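Local coordinates for conserved uncharacterized protein (predicted phosphoesterase COG0622) (Streptococcus pneumoniae, PDB 3CK2) that is a predicted metal-dependent phosphoesterase of the calcineurin-like superfamily that binds a pair of manganese ions and probably hydrolyses phosphate esters, at residues A[8-13]-A[145-150]. Numbering follows the deposited sequence.
Sequences TIIVMS and YARVEI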
loop_
_atom_site.group_PDB
_atom_site.type_symbol
_atom_site.label_atom_id
_atom_site.label_comp_id
_atom_site.label_asym_id
_atom_site.label_seq_id
_atom_site.Cartn_x
_atom_site.Cartn_y
_atom_site.Cartn_z
ATOM N N THR A 8 6.094 -8.924 -7.589
ATOM C CA THR A 8 6.562 -8.101 -6.501
ATOM C C THR A 8 5.863 -6.750 -6.639
ATOM O O THR A 8 5.838 -6.161 -7.721
ATOM C CB THR A 8 8.088 -7.902 -6.529
ATOM O OG1 THR A 8 8.720 -9.172 -6.431
ATOM C CG2 THR A 8 8.547 -6.969 -5.380
ATOM N N ILE A 9 5.261 -6.288 -5.548
ATOM C CA ILE A 9 4.697 -4.949 -5.523
ATOM C C ILE A 9 5.338 -4.175 -4.378
ATOM O O ILE A 9 5.810 -4.759 -3.384
ATOM C CB ILE A 9 3.116 -4.962 -5.443
ATOM C CG1 ILE A 9 2.630 -5.548 -4.102
ATOM C CG2 ILE A 9 2.498 -5.678 -6.700
ATOM C CD1 ILE A 9 1.146 -5.331 -3.845
ATOM N N ILE A 10 5.413 -2.870 -4.586
ATOM C CA ILE A 10 5.925 -1.896 -3.616
ATOM C C ILE A 10 4.765 -0.984 -3.253
ATOM O O ILE A 10 4.074 -0.454 -4.154
ATOM C CB ILE A 10 7.156 -1.064 -4.167
ATOM C CG1 ILE A 10 8.360 -1.993 -4.460
ATOM C CG2 ILE A 10 7.570 0.039 -3.138
ATOM C CD1 ILE A 10 8.960 -2.734 -3.153
ATOM N N VAL A 11 4.517 -0.864 -1.940
ATOM C CA VAL A 11 3.390 -0.110 -1.394
ATOM C C VAL A 11 3.917 0.905 -0.382
ATOM O O VAL A 11 4.639 0.522 0.545
ATOM C CB VAL A 11 2.371 -1.059 -0.695
ATOM C CG1 VAL A 11 1.088 -0.292 -0.327
ATOM C CG2 VAL A 11 2.062 -2.277 -1.589
HETATM N N MSE A 12 3.548 2.180 -0.546
HETATM C CA MSE A 12 3.829 3.216 0.472
HETATM C C MSE A 12 2.594 4.079 0.718
HETATM O O MSE A 12 1.584 3.905 0.080
HETATM C CB MSE A 12 5.032 4.077 0.061
HETATM C CG MSE A 12 4.770 4.862 -1.197
HETATM SE SE MSE A 12 6.249 5.993 -1.757
HETATM C CE MSE A 12 5.836 5.960 -3.662
ATOM N N SER A 13 2.678 4.997 1.669
ATOM C CA SER A 13 1.529 5.762 2.115
ATOM C C SER A 13 1.905 6.821 3.098
ATOM O O SER A 13 2.863 6.670 3.858
ATOM C CB SER A 13 0.493 4.848 2.795
ATOM O OG SER A 13 -0.763 5.481 2.933
ATOM N N TYR A 145 7.816 1.586 4.423
ATOM C CA TYR A 145 6.929 1.153 3.358
ATOM C C TYR A 145 7.018 -0.384 3.277
ATOM O O TYR A 145 7.715 -1.027 4.070
ATOM C CB TYR A 145 7.272 1.838 2.031
ATOM C CG TYR A 145 8.618 1.518 1.428
ATOM C CD1 TYR A 145 8.716 0.601 0.389
ATOM C CD2 TYR A 145 9.801 2.167 1.865
ATOM C CE1 TYR A 145 9.936 0.319 -0.200
ATOM C CE2 TYR A 145 11.012 1.903 1.278
ATOM C CZ TYR A 145 11.086 0.962 0.248
ATOM O OH TYR A 145 12.285 0.617 -0.358
ATOM N N ALA A 146 6.295 -0.967 2.336
ATOM C CA ALA A 146 6.131 -2.429 2.258
ATOM C C ALA A 146 6.436 -2.980 0.857
ATOM O O ALA A 146 6.189 -2.341 -0.172
ATOM C CB ALA A 146 4.686 -2.862 2.738
ATOM N N ARG A 147 7.018 -4.165 0.868
ATOM C CA ARG A 147 7.182 -5.028 -0.302
ATOM C C ARG A 147 6.341 -6.301 -0.130
ATOM O O ARG A 147 6.442 -6.979 0.902
ATOM C CB ARG A 147 8.643 -5.415 -0.470
ATOM C CG ARG A 147 8.870 -6.281 -1.684
ATOM C CD ARG A 147 10.326 -6.650 -1.848
ATOM N NE ARG A 147 10.793 -7.407 -0.688
ATOM C CZ ARG A 147 12.068 -7.491 -0.288
ATOM N NH1 ARG A 147 13.036 -6.865 -0.936
ATOM N NH2 ARG A 147 12.376 -8.192 0.783
ATOM N N VAL A 148 5.514 -6.614 -1.120
ATOM C CA VAL A 148 4.786 -7.883 -1.144
ATOM C C VAL A 148 5.274 -8.754 -2.324
ATOM O O VAL A 148 5.322 -8.288 -3.464
ATOM C CB VAL A 148 3.227 -7.700 -1.226
ATOM C CG1 VAL A 148 2.513 -9.075 -1.058
ATOM C CG2 VAL A 148 2.721 -6.659 -0.196
ATOM N N GLU A 149 5.631 -10.006 -2.028
ATOM C CA GLU A 149 5.921 -10.997 -3.076
ATOM C C GLU A 149 4.767 -11.991 -3.199
ATOM O O GLU A 149 4.237 -12.496 -2.207
ATOM C CB GLU A 149 7.270 -11.639 -2.825
ATOM C CG GLU A 149 8.301 -10.519 -2.724
ATOM C CD GLU A 149 9.727 -10.981 -2.717
ATOM O OE1 GLU A 149 10.103 -11.664 -1.735
ATOM O OE2 GLU A 149 10.461 -10.640 -3.694
ATOM N N ILE A 150 4.301 -12.170 -4.430
ATOM C CA ILE A 150 3.057 -12.895 -4.664
ATOM C C ILE A 150 3.337 -14.058 -5.568
ATOM O O ILE A 150 3.909 -13.874 -6.627
ATOM C CB ILE A 150 1.918 -12.010 -5.319
ATOM C CG1 ILE A 150 1.643 -10.718 -4.520
ATOM C CG2 ILE A 150 0.637 -12.829 -5.500
ATOM C CD1 ILE A 150 1.895 -9.447 -5.303
#
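Two central antiparallel strands of a mixed beta sheet pair here, with I9 and V11 of strand 8-12 set against V148 and A146 of strand 145-150. Both are hydrogen-bonded pairs. I9 N gives a bond of 2.9 Å to V148 O and I9 O takes one from V148 N. The V11 N to A146 O bond, 2.8 Å, is nearly straight at 173°; V11 O receives A146 N. On the face of I9 and V11, I9 CG1 sits 3.6 Å from V148 CB. The I9 chi1 of 66° tucks CG1 between the main-chain N and C, and from there it meets V148; the two side chains lie side by side. This face packs on P130 and L128 of strand 125-130, in the second sheet of the beta sandwich of calcineurin-like phosphoesterases. Just past strand 8-12, D14 and H16 bind manganese. The other face carries T8, I10, R147 and E149. I10 CD1 touches R147 CB at 3.8 Å, and I10 CG2 meets Y145 CD1 at 3.8 Å, approaching the ring obliquely. V25 and Y29 of helix 19-29 cover I10. The Y145 hydroxyl is hydrogen-bonded to Y29 OH and H164 ND1. T8 CG2 rests 3.8 Å from R147 CG, while the guanidinium forms a salt bridge with D158.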